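Local coordinates for protein ADP-ribosylglycohydrolase (Thermus thermophilus, PDB 2YZV) that belongs to the all-helical ADP-ribosylglycohydrolase family and holds a pair of magnesium ions between the N-terminal ends of two helices, at residues T56-Q61 with D251-G256. Numbering follows the deposited sequence.
Sequences TDDTSQ and DADTVG. With MG (magnesium ion), chain C; MG (magnesium ion), chain B.
D58 and D253 reach the same magnesium ion (chain C) from the two segments, as neighbouring ligands, their carboxylate planes turned 65° apart. D58 OD1 binds this metal at 1.9 Å and D253 OD1 at 2.0 Å, while T56 OG1 completes the protein ligands at 2.1 Å. The two carboxylate oxygens can lie 3.0 Å apart, D58 OD1 to D253 OD1, because both bind one cation, which probably offsets their charge. D253 bridges the metal pair: OD1 also makes a longer bond of 2.7 Å to the second magnesium (chain B), and OD2 binds that ion at 2.5 Å. A chi1 of 57° sets the D253 carboxylate between its own backbone N and carbonyl carbon, turned toward both metals. D251 OD1 and T254 OG1 hold the second magnesium too. The T254 hydroxyl has a double role, since OG1 also donates to the syn lone pair of D58 OD2 at 2.7 Å; each D58 oxygen thus has its own task. T56 OG1 caps helix 57-72 through a weak bond from D58 N and is hydrogen-bonded to D22 OD1. This dinuclear magnesium site, characteristic of the family, joins the starts of helices 57-72 and 252-267, with D22 of helix 4-26 and M132 of helix 129-132 packed against it.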
# COMPACT_ATOMS: atom_id res chain seq x y z
N THR A 56 -11.71 1.72 1.15
CA THR A 56 -11.74 3.17 0.92
C THR A 56 -10.99 3.65 -0.32
O THR A 56 -10.83 2.92 -1.30
CB THR A 56 -11.16 3.89 2.14
OG1 THR A 56 -9.74 3.69 2.18
CG2 THR A 56 -11.77 3.34 3.42
N ASP A 57 -10.53 4.90 -0.27
CA ASP A 57 -9.80 5.49 -1.39
C ASP A 57 -8.45 4.81 -1.62
O ASP A 57 -7.90 4.90 -2.72
CB ASP A 57 -9.60 6.99 -1.17
CG ASP A 57 -8.83 7.32 0.09
OD1 ASP A 57 -7.64 6.97 0.18
OD2 ASP A 57 -9.43 7.93 1.01
N ASP A 58 -7.94 4.13 -0.61
CA ASP A 58 -6.66 3.43 -0.73
C ASP A 58 -6.79 2.40 -1.85
O ASP A 58 -6.03 2.41 -2.83
CB ASP A 58 -6.31 2.69 0.56
CG ASP A 58 -6.14 3.62 1.74
OD1 ASP A 58 -7.07 4.40 2.03
OD2 ASP A 58 -5.08 3.56 2.39
N THR A 59 -7.75 1.50 -1.69
CA THR A 59 -7.98 0.45 -2.67
C THR A 59 -8.51 1.02 -3.99
O THR A 59 -8.16 0.52 -5.06
CB THR A 59 -8.96 -0.61 -2.10
OG1 THR A 59 -8.43 -1.14 -0.88
CG2 THR A 59 -9.14 -1.74 -3.09
N SER A 60 -9.34 2.06 -3.92
CA SER A 60 -9.87 2.66 -5.14
C SER A 60 -8.74 3.11 -6.06
O SER A 60 -8.75 2.83 -7.26
CB SER A 60 -10.77 3.84 -4.81
OG SER A 60 -11.90 3.43 -4.06
N GLN A 61 -7.77 3.81 -5.49
CA GLN A 61 -6.64 4.29 -6.27
C GLN A 61 -5.78 3.13 -6.77
O GLN A 61 -5.26 3.17 -7.89
CB GLN A 61 -5.79 5.26 -5.45
CG GLN A 61 -6.41 6.64 -5.35
CD GLN A 61 -5.60 7.58 -4.48
OE1 GLN A 61 -4.37 7.62 -4.58
NE2 GLN A 61 -6.28 8.34 -3.64
N ASP A 251 -4.84 6.35 11.32
CA ASP A 251 -5.02 6.12 9.89
C ASP A 251 -4.86 4.62 9.65
O ASP A 251 -4.02 4.18 8.87
CB ASP A 251 -3.97 6.91 9.10
CG ASP A 251 -4.39 7.14 7.66
OD1 ASP A 251 -5.60 7.25 7.40
OD2 ASP A 251 -3.49 7.24 6.79
N ALA A 252 -5.70 3.85 10.34
CA ALA A 252 -5.67 2.40 10.29
C ALA A 252 -5.93 1.76 8.93
O ALA A 252 -5.41 0.68 8.64
CB ALA A 252 -6.63 1.83 11.32
N ASP A 253 -6.75 2.40 8.11
CA ASP A 253 -7.03 1.84 6.79
C ASP A 253 -5.76 1.80 5.95
O ASP A 253 -5.49 0.82 5.26
CB ASP A 253 -8.11 2.66 6.06
CG ASP A 253 -7.74 4.12 5.90
OD1 ASP A 253 -8.08 4.71 4.85
OD2 ASP A 253 -7.13 4.70 6.82
N THR A 254 -4.97 2.86 6.04
CA THR A 254 -3.74 2.95 5.26
C THR A 254 -2.59 2.14 5.85
O THR A 254 -1.81 1.55 5.12
CB THR A 254 -3.34 4.41 5.06
OG1 THR A 254 -4.45 5.12 4.51
CG2 THR A 254 -2.15 4.51 4.11
N VAL A 255 -2.48 2.12 7.18
CA VAL A 255 -1.43 1.33 7.80
C VAL A 255 -1.78 -0.13 7.48
O VAL A 255 -0.91 -0.93 7.16
CB VAL A 255 -1.37 1.54 9.33
CG1 VAL A 255 -0.45 0.50 9.97
CG2 VAL A 255 -0.87 2.93 9.64
N GLY A 256 -3.06 -0.45 7.57
CA GLY A 256 -3.50 -1.80 7.26
C GLY A 256 -3.22 -2.16 5.80
O GLY A 256 -2.81 -3.28 5.50
MG MG C . -8.52 5.25 3.00
MG MG B . -6.18 6.50 5.32